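Local coordinates for hypothetical protein PA1234 (Pseudomonas aeruginosa, PDB 1Z6N) that is of unknown function but has a thioredoxin-like fold with a CxxC motif at a helix start, and so may take part in thiol-disulfide chemistry, at residues A[48-52]-A[159-163]; A[63-69]-A[110-114]; A[127-133]-A[153-158]. All coordinates share one frame; numbering follows the deposited sequence.

In the fold
All three contacts belong to one thioredoxin-like chain with a four-stranded mixed sheet. Interaction 1 spans the widest loop, and interactions 2 and 3 are nested inside it, one after the other along the sequence. Interactions 1 and 3 share helix 151-164, with centres about 13 Å apart. Interactions 2 and 3, also about 13 Å apart between centres, meet through the neighbouring strands 113-117 and 123-128, where Pro112 and Val114 pair with Glu129 and Phe127. The centres of interactions 1 and 2 lie about 23 Å apart, on opposite sides of the chain's centre. The C-terminal helix is thus anchored far from the CxxC end, with interaction 3 between.

Interaction 1: residues A[48-52]-A[159-163]; sequences RLQRI and LAIIE
Arg48 reaches across from the end of helix 43-50 to grip the carboxylate of Glu163 side-on. NE binds OE2 of Glu163 at 2.9 Å, nearly straight at 164° and within the guanidinium plane, using the syn lone pair of that oxygen. Beside it, NH1 of Arg48 binds Glu163 OE1 at 3.0 Å, a more bent bond, with the two planar groups turned 32° from each other. The arginine can present this edge because its chain, extended at chi2, bends at chi3 (77°). A water donates to both Arg48 O and Glu163 OE2, tying the carboxylate to the helix backbone as well. Arg51 approaches the same oxygen more loosely, its NH2 in a long salt bridge of 4.0 Å with Glu163 OE2; its NE is paired more directly with Glu47. Two positive groups beside one acid would be expected to favour the ionised form of Glu163.

The apolar side is more closely packed and buried. Leu159 pushes its CD1 against CB of Arg48 (3.7 Å), while its CD2 lies 3.9 Å from CD1 of Leu49, the two leucines crossing at about a right angle. Farther along, CD1 of Ile52 meets CG2 of Ile162 at 3.7 Å, again crosswise. Branched methyls pack against one another on the inner side, while charged chains and a water span the more exposed flank, where Arg51 touches only lightly.

Behind the leucines, Leu49 continues onto Ala79 and Leu82 of helix 67-82, and Ile162 rests on Val116 of strand 113-117. The contact therefore fastens the end of helix 43-50 to the C-terminal helix 151-164, beside the central sheet and the far end of the helix that starts at the CxxC motif.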
ATOM      1  N   ARG A  48     -14.586   6.183  -7.427  1.00 19.59           N
ATOM      2  CA  ARG A  48     -13.354   5.805  -8.132  1.00 18.80           C
ATOM      3  C   ARG A  48     -13.021   4.326  -7.921  1.00 19.05           C
ATOM      4  O   ARG A  48     -12.628   3.623  -8.851  1.00 18.63           O
ATOM      5  CB  ARG A  48     -12.180   6.680  -7.663  1.00 18.93           C
ATOM      6  CG  ARG A  48     -12.153   8.114  -8.205  1.00 18.15           C
ATOM      7  CD  ARG A  48     -11.102   8.985  -7.477  1.00 18.19           C
ATOM      8  NE  ARG A  48      -9.718   8.726  -7.900  1.00 16.36           N
ATOM      9  CZ  ARG A  48      -8.632   9.249  -7.321  1.00 16.44           C
ATOM     10  NH1 ARG A  48      -7.419   8.958  -7.780  1.00 16.11           N
ATOM     11  NH2 ARG A  48      -8.743  10.067  -6.282  1.00 18.15           N
ATOM     12  N   LEU A  49     -13.184   3.869  -6.682  1.00 19.12           N
ATOM     13  CA  LEU A  49     -12.928   2.487  -6.300  1.00 19.54           C
ATOM     14  C   LEU A  49     -13.911   1.509  -6.951  1.00 19.82           C
ATOM     15  O   LEU A  49     -13.543   0.399  -7.336  1.00 19.78           O
ATOM     16  CB  LEU A  49     -13.008   2.388  -4.780  1.00 19.49           C
ATOM     17  CG  LEU A  49     -12.331   1.284  -3.989  1.00 19.96           C
ATOM     18  CD1 LEU A  49     -10.840   1.185  -4.293  1.00 19.29           C
ATOM     19  CD2 LEU A  49     -12.554   1.605  -2.529  1.00 19.44           C
ATOM     20  N   GLN A  50     -15.163   1.940  -7.080  1.00 20.47           N
ATOM     21  CA  GLN A  50     -16.215   1.136  -7.692  1.00 21.31           C
ATOM     22  C   GLN A  50     -15.970   0.911  -9.196  1.00 21.26           C
ATOM     23  O   GLN A  50     -16.352  -0.128  -9.739  1.00 20.97           O
ATOM     24  CB  GLN A  50     -17.566   1.828  -7.462  1.00 21.30           C
ATOM     25  CG  GLN A  50     -18.787   0.926  -7.527  1.00 22.65           C
ATOM     26  CD  GLN A  50     -20.058   1.641  -7.075  1.00 22.83           C
ATOM     27  OE1 GLN A  50     -20.128   2.162  -5.957  1.00 25.42           O
ATOM     28  NE2 GLN A  50     -21.070   1.659  -7.939  1.00 23.86           N
ATOM     29  N   ARG A  51     -15.313   1.874  -9.847  1.00 21.54           N
ATOM     30  CA  ARG A  51     -15.047   1.818 -11.296  1.00 22.47           C
ATOM     31  C   ARG A  51     -13.958   0.817 -11.722  1.00 22.10           C
ATOM     32  O   ARG A  51     -13.699   0.658 -12.918  1.00 22.26           O
ATOM     33  CB  ARG A  51     -14.681   3.209 -11.841  1.00 22.25           C
ATOM     34  CG  ARG A  51     -15.780   4.254 -11.780  1.00 23.81           C
ATOM     35  CD  ARG A  51     -15.416   5.463 -12.639  1.00 24.23           C
ATOM     36  NE  ARG A  51     -15.614   6.726 -11.925  1.00 28.04           N
ATOM     37  CZ  ARG A  51     -14.629   7.497 -11.460  1.00 28.92           C
ATOM     38  NH1 ARG A  51     -14.918   8.625 -10.819  1.00 29.46           N
ATOM     39  NH2 ARG A  51     -13.355   7.155 -11.644  1.00 29.13           N
ATOM     40  N   ILE A  52     -13.313   0.157 -10.763  1.00 21.80           N
ATOM     41  CA  ILE A  52     -12.246  -0.794 -11.089  1.00 21.61           C
ATOM     42  C   ILE A  52     -12.855  -2.121 -11.539  1.00 21.58           C
ATOM     43  O   ILE A  52     -13.374  -2.883 -10.721  1.00 22.29           O
ATOM     44  CB  ILE A  52     -11.265  -1.005  -9.890  1.00 21.52           C
ATOM     45  CG1 ILE A  52     -10.764   0.335  -9.316  1.00 21.13           C
ATOM     46  CG2 ILE A  52     -10.098  -1.936 -10.271  1.00 21.32           C
ATOM     47  CD1 ILE A  52     -10.016   1.255 -10.281  1.00 22.22           C
ATOM     48  N   LEU A 159      -5.163   4.577  -6.718  1.00  9.20           N
ATOM     49  CA  LEU A 159      -6.205   4.645  -7.745  1.00  9.74           C
ATOM     50  C   LEU A 159      -5.784   5.522  -8.918  1.00 10.23           C
ATOM     51  O   LEU A 159      -6.092   5.191 -10.067  1.00 11.34           O
ATOM     52  CB  LEU A 159      -7.558   5.119  -7.186  1.00 10.28           C
ATOM     53  CG  LEU A 159      -8.256   4.141  -6.233  1.00 11.63           C
ATOM     54  CD1 LEU A 159      -9.673   4.583  -5.913  1.00 11.94           C
ATOM     55  CD2 LEU A 159      -8.238   2.681  -6.729  1.00 15.92           C
ATOM     56  N   ALA A 160      -5.079   6.625  -8.650  1.00 10.26           N
ATOM     57  CA  ALA A 160      -4.611   7.507  -9.737  1.00 10.52           C
ATOM     58  C   ALA A 160      -3.694   6.763 -10.704  1.00 10.74           C
ATOM     59  O   ALA A 160      -3.752   6.973 -11.919  1.00 10.50           O
ATOM     60  CB  ALA A 160      -3.904   8.750  -9.193  1.00 10.02           C
ATOM     61  N   ILE A 161      -2.844   5.892 -10.166  1.00 10.91           N
ATOM     62  CA  ILE A 161      -1.986   5.070 -11.020  1.00 12.19           C
ATOM     63  C   ILE A 161      -2.824   4.173 -11.922  1.00 13.28           C
ATOM     64  O   ILE A 161      -2.608   4.146 -13.143  1.00 13.85           O
ATOM     65  CB  ILE A 161      -0.991   4.226 -10.197  1.00 12.03           C
ATOM     66  CG1 ILE A 161       0.044   5.136  -9.542  1.00 13.21           C
ATOM     67  CG2 ILE A 161      -0.315   3.158 -11.080  1.00 12.00           C
ATOM     68  CD1 ILE A 161       0.725   4.507  -8.336  1.00 12.12           C
ATOM     69  N   ILE A 162      -3.776   3.451 -11.331  1.00 14.82           N
ATOM     70  CA  ILE A 162      -4.690   2.586 -12.086  1.00 16.18           C
ATOM     71  C   ILE A 162      -5.476   3.380 -13.143  1.00 17.27           C
ATOM     72  O   ILE A 162      -5.594   2.942 -14.291  1.00 17.62           O
ATOM     73  CB  ILE A 162      -5.648   1.822 -11.147  1.00 15.90           C
ATOM     74  CG1 ILE A 162      -4.859   0.862 -10.241  1.00 15.48           C
ATOM     75  CG2 ILE A 162      -6.703   1.062 -11.950  1.00 17.26           C
ATOM     76  CD1 ILE A 162      -5.664   0.282  -9.092  1.00 15.80           C
ATOM     77  N   GLU A 163      -5.977   4.553 -12.758  1.00 18.04           N
ATOM     78  CA  GLU A 163      -6.764   5.421 -13.650  1.00 19.34           C
ATOM     79  C   GLU A 163      -5.944   6.034 -14.783  1.00 20.40           C
ATOM     80  O   GLU A 163      -6.447   6.212 -15.906  1.00 20.57           O
ATOM     81  CB  GLU A 163      -7.419   6.534 -12.834  1.00 19.04           C
ATOM     82  CG  GLU A 163      -8.518   6.042 -11.923  1.00 18.72           C
ATOM     83  CD  GLU A 163      -8.776   6.954 -10.728  1.00 17.82           C
ATOM     84  OE1 GLU A 163      -8.009   7.911 -10.487  1.00 18.25           O
ATOM     85  OE2 GLU A 163      -9.757   6.703 -10.012  1.00 19.44           O
TER
HETATM   86  O   HOH W   1     -11.349   4.954 -10.825  1.00 32.83           O

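Interaction 2: residues A[63-69]-A[110-114]; sequences EMWCPDC and AIPLV
The backbones of Cys69 and Pro112 come together with their CA atoms 5.2 Å apart, where the first turn of helix 67-82 faces the loop leading into strand 113-117, and the peptide between Ile111 and Pro112 is cis. No hydrogen bond crosses here; the fit is one of shape. Pro112 lays its CD against the start of the helix, 3.6 Å from CB of Asp68, and the same ring lies beside the sulfur of Cys69, whose SG is 3.6 Å from Pro112 N.

Ile111 supplies the other half. With CG1 set between the backbone N and the carbonyl carbon (chi1 53°), the chain runs out past both cysteines: CG1 lies 3.8 Å from SG of Cys66, and CD1 ends in a small apolar nest. That methyl touches Cys66 CB and Glu63 CG, and it approaches CH2 of Trp65 at 3.9 Å. The indole is steadied within its own segment, since Trp65 NE1 donates to Glu63 OE2, while Glu63 CB and Cys66 CB lie over one face of the ring, toward its rim.

Both sulfurs also accept backbone N-H groups. Cys66 SG caps the helix by receiving Cys69 N, and Cys69 SG takes the N-H of Glu63 in a fairly straight bond (164°). These two bonds hold the sulfurs in place beside Ile111 and Pro112. Asp68, between the cysteines, turns its carboxylate to Tyr145 and Arg130.

A type I turn from Glu63 to Cys66 leads into the Cys66-Pro-Asp-Cys69 sequence at the helix start. Together with the cis-proline packed beside it, this matches the CxxC and cis-proline pairing of thioredoxin-fold active sites, and is consistent with a redox role for the two cysteines, which are free thiols in this model.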
ATOM      1  N   GLU A  63       7.063  -4.001   6.353  1.00  8.12           N
ATOM      2  CA  GLU A  63       7.416  -4.649   7.622  1.00  8.27           C
ATOM      3  C   GLU A  63       6.468  -4.130   8.698  1.00  8.05           C
ATOM      4  O   GLU A  63       6.144  -2.936   8.737  1.00  7.06           O
ATOM      5  CB  GLU A  63       8.837  -4.289   8.040  1.00  9.34           C
ATOM      6  CG  GLU A  63       9.933  -4.661   7.017  1.00 10.07           C
ATOM      7  CD  GLU A  63      10.643  -5.993   7.276  1.00  9.50           C
ATOM      8  OE1 GLU A  63      11.118  -6.597   6.293  1.00  9.45           O
ATOM      9  OE2 GLU A  63      10.788  -6.389   8.445  1.00  8.87           O
ATOM     10  N   MET A  64       6.062  -5.019   9.601  1.00  7.74           N
ATOM     11  CA  MET A  64       5.090  -4.626  10.623  1.00  7.89           C
ATOM     12  C   MET A  64       5.594  -3.635  11.671  1.00  8.25           C
ATOM     13  O   MET A  64       4.783  -3.019  12.371  1.00  7.92           O
ATOM     14  CB  MET A  64       4.470  -5.856  11.302  1.00  7.56           C
ATOM     15  CG  MET A  64       3.289  -6.424  10.550  1.00  8.42           C
ATOM     16  SD  MET A  64       1.769  -5.353  10.555  1.00  2.00           S
ATOM     17  CE  MET A  64       1.276  -5.600  12.330  1.00 10.57           C
ATOM     18  N   TRP A  65       6.915  -3.507  11.818  1.00  7.60           N
ATOM     19  CA  TRP A  65       7.462  -2.536  12.769  1.00  6.98           C
ATOM     20  C   TRP A  65       7.443  -1.104  12.235  1.00  7.34           C
ATOM     21  O   TRP A  65       7.701  -0.168  12.985  1.00  7.93           O
ATOM     22  CB  TRP A  65       8.886  -2.919  13.173  1.00  7.73           C
ATOM     23  CG  TRP A  65       9.778  -3.212  12.014  1.00  6.92           C
ATOM     24  CD1 TRP A  65      10.073  -4.447  11.509  1.00  8.12           C
ATOM     25  CD2 TRP A  65      10.503  -2.260  11.201  1.00  7.31           C
ATOM     26  NE1 TRP A  65      10.929  -4.328  10.435  1.00  8.05           N
ATOM     27  CE2 TRP A  65      11.196  -2.999  10.218  1.00  8.03           C
ATOM     28  CE3 TRP A  65      10.615  -0.852  11.192  1.00  9.01           C
ATOM     29  CZ2 TRP A  65      12.009  -2.388   9.244  1.00  8.29           C
ATOM     30  CZ3 TRP A  65      11.412  -0.247  10.203  1.00  8.99           C
ATOM     31  CH2 TRP A  65      12.089  -1.013   9.249  1.00  8.72           C
ATOM     32  N   CYS A  66       7.212  -0.956  10.932  1.00  7.39           N
ATOM     33  CA  CYS A  66       7.310   0.352  10.277  1.00  7.82           C
ATOM     34  C   CYS A  66       5.972   1.095  10.367  1.00  8.19           C
ATOM     35  O   CYS A  66       4.975   0.604   9.854  1.00  8.39           O
ATOM     36  CB  CYS A  66       7.705   0.141   8.818  1.00  7.07           C
ATOM     37  SG  CYS A  66       7.565   1.660   7.868  1.00 11.13           S
ATOM     38  N   PRO A  67       5.940   2.265  11.049  1.00  8.36           N
ATOM     39  CA  PRO A  67       4.690   3.029  11.154  1.00  8.46           C
ATOM     40  C   PRO A  67       4.089   3.392   9.811  1.00  8.13           C
ATOM     41  O   PRO A  67       2.861   3.389   9.665  1.00  8.06           O
ATOM     42  CB  PRO A  67       5.118   4.294  11.923  1.00  9.33           C
ATOM     43  CG  PRO A  67       6.196   3.794  12.788  1.00 10.61           C
ATOM     44  CD  PRO A  67       6.998   2.887  11.861  1.00  9.61           C
ATOM     45  N   ASP A  68       4.944   3.673   8.823  1.00  7.57           N
ATOM     46  CA  ASP A  68       4.452   4.012   7.490  1.00  7.81           C
ATOM     47  C   ASP A  68       3.756   2.804   6.852  1.00  7.51           C
ATOM     48  O   ASP A  68       2.792   2.967   6.112  1.00  8.83           O
ATOM     49  CB  ASP A  68       5.583   4.507   6.590  1.00  8.65           C
ATOM     50  CG  ASP A  68       6.236   5.741   7.137  1.00 10.46           C
ATOM     51  OD1 ASP A  68       5.527   6.761   7.242  1.00 10.75           O
ATOM     52  OD2 ASP A  68       7.433   5.689   7.491  1.00 13.91           O
ATOM     53  N   CYS A  69       4.253   1.597   7.125  1.00  7.12           N
ATOM     54  CA  CYS A  69       3.565   0.378   6.673  1.00  7.95           C
ATOM     55  C   CYS A  69       2.254   0.166   7.417  1.00  7.90           C
ATOM     56  O   CYS A  69       1.239  -0.171   6.804  1.00  8.75           O
ATOM     57  CB  CYS A  69       4.449  -0.852   6.850  1.00  8.55           C
ATOM     58  SG  CYS A  69       5.884  -0.832   5.744  1.00  9.41           S
ATOM     59  N   ALA A 110      12.841   2.418   0.762  1.00  9.48           N
ATOM     60  CA  ALA A 110      12.025   3.059   1.791  1.00  8.77           C
ATOM     61  C   ALA A 110      10.687   2.344   1.761  1.00  9.76           C
ATOM     62  O   ALA A 110      10.116   2.125   0.683  1.00 11.25           O
ATOM     63  CB  ALA A 110      11.857   4.543   1.475  1.00  8.97           C
ATOM     64  N   ILE A 111      10.206   1.954   2.934  1.00  8.92           N
ATOM     65  CA  ILE A 111       8.988   1.156   3.001  1.00  8.32           C
ATOM     66  C   ILE A 111       7.818   1.967   3.585  1.00  8.09           C
ATOM     67  O   ILE A 111       8.040   2.876   4.401  1.00  8.61           O
ATOM     68  CB  ILE A 111       9.197  -0.178   3.782  1.00  8.44           C
ATOM     69  CG1 ILE A 111       9.804   0.100   5.158  1.00  9.12           C
ATOM     70  CG2 ILE A 111      10.051  -1.162   2.945  1.00  9.89           C
ATOM     71  CD1 ILE A 111       9.812  -1.095   6.068  1.00  9.60           C
ATOM     72  N   PRO A 112       6.576   1.643   3.183  1.00  7.89           N
ATOM     73  CA  PRO A 112       6.225   0.589   2.222  1.00  7.95           C
ATOM     74  C   PRO A 112       6.514   1.014   0.794  1.00  7.51           C
ATOM     75  O   PRO A 112       6.275   2.170   0.426  1.00  8.12           O
ATOM     76  CB  PRO A 112       4.711   0.461   2.395  1.00  8.19           C
ATOM     77  CG  PRO A 112       4.266   1.802   2.848  1.00  7.74           C
ATOM     78  CD  PRO A 112       5.375   2.309   3.728  1.00  8.70           C
ATOM     79  N   LEU A 113       7.027   0.075   0.009  1.00  7.75           N
ATOM     80  CA  LEU A 113       7.168   0.253  -1.421  1.00  8.17           C
ATOM     81  C   LEU A 113       6.034  -0.538  -2.061  1.00  8.46           C
ATOM     82  O   LEU A 113       5.953  -1.753  -1.872  1.00  9.08           O
ATOM     83  CB  LEU A 113       8.533  -0.282  -1.881  1.00  8.51           C
ATOM     84  CG  LEU A 113       8.758  -0.397  -3.393  1.00 10.05           C
ATOM     85  CD1 LEU A 113       8.706   0.988  -4.039  1.00  9.70           C
ATOM     86  CD2 LEU A 113      10.100  -1.092  -3.701  1.00 11.53           C
ATOM     87  N   VAL A 114       5.163   0.153  -2.795  1.00  8.06           N
ATOM     88  CA  VAL A 114       3.998  -0.472  -3.377  1.00  7.93           C
ATOM     89  C   VAL A 114       4.097  -0.377  -4.898  1.00  8.26           C
ATOM     90  O   VAL A 114       4.050   0.716  -5.462  1.00  8.65           O
ATOM     91  CB  VAL A 114       2.691   0.200  -2.898  1.00  8.90           C
ATOM     92  CG1 VAL A 114       1.488  -0.478  -3.514  1.00  9.28           C
ATOM     93  CG2 VAL A 114       2.581   0.153  -1.355  1.00  8.27           C
TER

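Interaction 3: residues A[127-133]-A[153-158]; sequences FVERPQA and HAIGDV
The first torsions of Asp157 and Phe127 bring carboxylate and ring together. The aspartate carries CG anti to its carbonyl carbon (chi1 -75°), which sends the carboxylate from helix 151-164 to the start of helix 132-137. The phenylalanine holds CG opposite the backbone N (chi1 173°), projecting its ring from strand 123-128 toward the same helix 151-164.

At the helix start the main-chain N-H of Gln132 meets Asp157 OD2 at 2.8 Å, a nearly straight bond that uses the syn lone pair of the oxygen. The same oxygen lies 3.2 Å from CA of Pro131, the residue at the N-cap position. Its partner OD1 is reached through a water, which donates to the carboxylate and accepts from Ala133 N. Two successive amides of the first turn are thus served, one directly and one through water, by a side chain from helix 151-164.

Phe127 lies on the inner flank. CB of Asp157 sits in the plane of the ring at its edge, 3.9 Å from CD1, and CE1 approaches CB of Ala154 at 4.1 Å; the carboxylate and ring planes are 51° apart. Pro131 fills in beside them, its CB 3.8 Å from CB of His153. Farther out, Ala133 sets its methyl against CD2 of His153, whose ring also meets that of Tyr150. Asn72 of helix 67-82 touches Phe127, Pro131 and Ala154, so the contact reaches the helix that begins with the CxxC motif.

Chemically, Pro131 at the N-cap has no side-chain acceptor, and Asp157 supplies one from another helix. Its negative charge faces the N-terminal end of helix 132-137, where the helix dipole and the amide donors would probably favour ionised Asp157, and the bond ties that helix to the C-terminal one.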
ATOM      1  N   PHE A 127       3.852   3.568  -5.382  1.00  8.91           N
ATOM      2  CA  PHE A 127       3.603   4.384  -4.186  1.00  8.94           C
ATOM      3  C   PHE A 127       4.806   4.139  -3.272  1.00  9.19           C
ATOM      4  O   PHE A 127       5.193   2.986  -3.059  1.00  9.33           O
ATOM      5  CB  PHE A 127       2.289   3.955  -3.534  1.00  9.20           C
ATOM      6  CG  PHE A 127       2.005   4.599  -2.195  1.00  8.87           C
ATOM      7  CD1 PHE A 127       1.077   5.644  -2.082  1.00  8.32           C
ATOM      8  CD2 PHE A 127       2.640   4.144  -1.039  1.00  9.68           C
ATOM      9  CE1 PHE A 127       0.800   6.216  -0.833  1.00  8.70           C
ATOM     10  CE2 PHE A 127       2.360   4.700   0.211  1.00  8.31           C
ATOM     11  CZ  PHE A 127       1.445   5.744   0.315  1.00  9.18           C
ATOM     12  N   VAL A 128       5.420   5.197  -2.750  1.00  9.06           N
ATOM     13  CA  VAL A 128       6.659   5.027  -1.994  1.00  9.13           C
ATOM     14  C   VAL A 128       6.581   5.745  -0.651  1.00  8.82           C
ATOM     15  O   VAL A 128       6.571   6.992  -0.603  1.00  8.59           O
ATOM     16  CB  VAL A 128       7.918   5.532  -2.765  1.00  9.29           C
ATOM     17  CG1 VAL A 128       9.180   5.179  -1.978  1.00 10.73           C
ATOM     18  CG2 VAL A 128       7.980   4.965  -4.189  1.00  9.64           C
ATOM     19  N   GLU A 129       6.509   4.941   0.414  1.00  8.76           N
ATOM     20  CA  GLU A 129       6.571   5.396   1.804  1.00  9.07           C
ATOM     21  C   GLU A 129       5.337   6.137   2.343  1.00  8.38           C
ATOM     22  O   GLU A 129       4.739   5.695   3.330  1.00  8.32           O
ATOM     23  CB  GLU A 129       7.854   6.195   2.083  1.00  9.04           C
ATOM     24  CG  GLU A 129       8.224   6.247   3.564  1.00 10.50           C
ATOM     25  CD  GLU A 129       9.605   6.832   3.829  1.00 11.33           C
ATOM     26  OE1 GLU A 129       9.965   7.829   3.181  1.00 14.72           O
ATOM     27  OE2 GLU A 129      10.327   6.293   4.690  1.00 13.91           O
ATOM     28  N   ARG A 130       4.981   7.259   1.710  1.00  8.29           N
ATOM     29  CA  ARG A 130       3.906   8.113   2.196  1.00  8.59           C
ATOM     30  C   ARG A 130       3.128   8.684   1.018  1.00  8.01           C
ATOM     31  O   ARG A 130       3.693   8.807  -0.069  1.00  7.90           O
ATOM     32  CB  ARG A 130       4.484   9.260   3.032  1.00  9.66           C
ATOM     33  CG  ARG A 130       5.093   8.755   4.302  1.00 12.05           C
ATOM     34  CD  ARG A 130       5.807   9.842   5.073  1.00 13.56           C
ATOM     35  NE  ARG A 130       6.566   9.197   6.134  1.00 14.95           N
ATOM     36  CZ  ARG A 130       7.792   9.526   6.524  1.00 17.16           C
ATOM     37  NH1 ARG A 130       8.441  10.544   5.959  1.00 16.94           N
ATOM     38  NH2 ARG A 130       8.374   8.822   7.490  1.00 18.05           N
ATOM     39  N   PRO A 131       1.835   9.025   1.227  1.00  7.33           N
ATOM     40  CA  PRO A 131       1.069   9.645   0.139  1.00  6.63           C
ATOM     41  C   PRO A 131       1.656  10.976  -0.313  1.00  6.46           C
ATOM     42  O   PRO A 131       2.313  11.672   0.463  1.00  7.39           O
ATOM     43  CB  PRO A 131      -0.340   9.833   0.726  1.00  6.93           C
ATOM     44  CG  PRO A 131      -0.395   8.916   1.925  1.00  7.30           C
ATOM     45  CD  PRO A 131       1.014   8.807   2.438  1.00  7.92           C
ATOM     46  N   GLN A 132       1.382  11.326  -1.565  1.00  5.34           N
ATOM     47  CA  GLN A 132       1.888  12.570  -2.152  1.00  5.04           C
ATOM     48  C   GLN A 132       1.508  13.801  -1.319  1.00  5.13           C
ATOM     49  O   GLN A 132       2.292  14.757  -1.208  1.00  6.13           O
ATOM     50  CB  GLN A 132       1.397  12.727  -3.603  1.00  4.91           C
ATOM     51  CG  GLN A 132       2.117  13.854  -4.381  1.00  5.74           C
ATOM     52  CD  GLN A 132       3.613  13.599  -4.447  1.00  9.03           C
ATOM     53  OE1 GLN A 132       4.057  12.552  -4.932  1.00  9.61           O
ATOM     54  NE2 GLN A 132       4.396  14.556  -3.958  1.00  9.40           N
ATOM     55  N   ALA A 133       0.303  13.801  -0.747  1.00  4.97           N
ATOM     56  CA  ALA A 133      -0.157  14.968   0.029  1.00  5.54           C
ATOM     57  C   ALA A 133       0.676  15.134   1.299  1.00  6.34           C
ATOM     58  O   ALA A 133       0.871  16.251   1.782  1.00  5.98           O
ATOM     59  CB  ALA A 133      -1.652  14.868   0.377  1.00  6.18           C
ATOM     60  N   HIS A 153      -5.866   9.137   1.346  1.00 10.19           N
ATOM     61  CA  HIS A 153      -4.916   9.593   0.317  1.00  9.73           C
ATOM     62  C   HIS A 153      -4.029   8.470  -0.218  1.00  9.44           C
ATOM     63  O   HIS A 153      -3.629   8.508  -1.399  1.00  9.17           O
ATOM     64  CB  HIS A 153      -4.032  10.731   0.842  1.00  9.97           C
ATOM     65  CG  HIS A 153      -4.798  11.920   1.329  1.00 10.41           C
ATOM     66  ND1 HIS A 153      -5.550  11.895   2.485  1.00 10.95           N
ATOM     67  CD2 HIS A 153      -4.913  13.174   0.832  1.00 10.88           C
ATOM     68  CE1 HIS A 153      -6.104  13.080   2.672  1.00 10.76           C
ATOM     69  NE2 HIS A 153      -5.730  13.877   1.685  1.00 11.37           N
ATOM     70  N   ALA A 154      -3.715   7.484   0.626  1.00  8.55           N
ATOM     71  CA  ALA A 154      -2.939   6.339   0.159  1.00  8.10           C
ATOM     72  C   ALA A 154      -3.750   5.604  -0.911  1.00  8.19           C
ATOM     73  O   ALA A 154      -3.210   5.211  -1.955  1.00  8.43           O
ATOM     74  CB  ALA A 154      -2.601   5.400   1.333  1.00  7.96           C
ATOM     75  N   ILE A 155      -5.048   5.450  -0.657  1.00  8.08           N
ATOM     76  CA  ILE A 155      -5.955   4.813  -1.607  1.00  8.06           C
ATOM     77  C   ILE A 155      -6.055   5.632  -2.890  1.00  7.76           C
ATOM     78  O   ILE A 155      -5.952   5.081  -3.993  1.00  8.34           O
ATOM     79  CB  ILE A 155      -7.360   4.595  -1.000  1.00  7.93           C
ATOM     80  CG1 ILE A 155      -7.274   3.672   0.235  1.00  7.76           C
ATOM     81  CG2 ILE A 155      -8.310   4.016  -2.043  1.00  8.77           C
ATOM     82  CD1 ILE A 155      -8.581   3.609   1.053  1.00  8.37           C
ATOM     83  N   GLY A 156      -6.256   6.946  -2.739  1.00  7.38           N
ATOM     84  CA  GLY A 156      -6.360   7.863  -3.890  1.00  7.40           C
ATOM     85  C   GLY A 156      -5.121   7.831  -4.769  1.00  7.68           C
ATOM     86  O   GLY A 156      -5.231   7.818  -5.998  1.00  7.90           O
ATOM     87  N   ASP A 157      -3.942   7.807  -4.149  1.00  7.11           N
ATOM     88  CA  ASP A 157      -2.700   7.777  -4.927  1.00  6.93           C
ATOM     89  C   ASP A 157      -2.627   6.506  -5.782  1.00  6.85           C
ATOM     90  O   ASP A 157      -2.241   6.550  -6.958  1.00  6.85           O
ATOM     91  CB  ASP A 157      -1.460   7.830  -4.030  1.00  7.26           C
ATOM     92  CG  ASP A 157      -1.188   9.210  -3.438  1.00  7.78           C
ATOM     93  OD1 ASP A 157      -2.024  10.148  -3.576  1.00  8.42           O
ATOM     94  OD2 ASP A 157      -0.104   9.329  -2.817  1.00  8.09           O
ATOM     95  N   VAL A 158      -2.955   5.360  -5.183  1.00  7.31           N
ATOM     96  CA  VAL A 158      -2.903   4.092  -5.922  1.00  8.45           C
ATOM     97  C   VAL A 158      -3.966   4.074  -7.021  1.00  9.01           C
ATOM     98  O   VAL A 158      -3.693   3.634  -8.143  1.00  8.97           O
ATOM     99  CB  VAL A 158      -3.038   2.885  -4.973  1.00  8.84           C
ATOM    100  CG1 VAL A 158      -3.318   1.604  -5.747  1.00  8.87           C
ATOM    101  CG2 VAL A 158      -1.754   2.755  -4.149  1.00  9.14           C
TER
HETATM  102  O   HOH W   2      -1.797  12.090  -1.576  1.00 10.13           O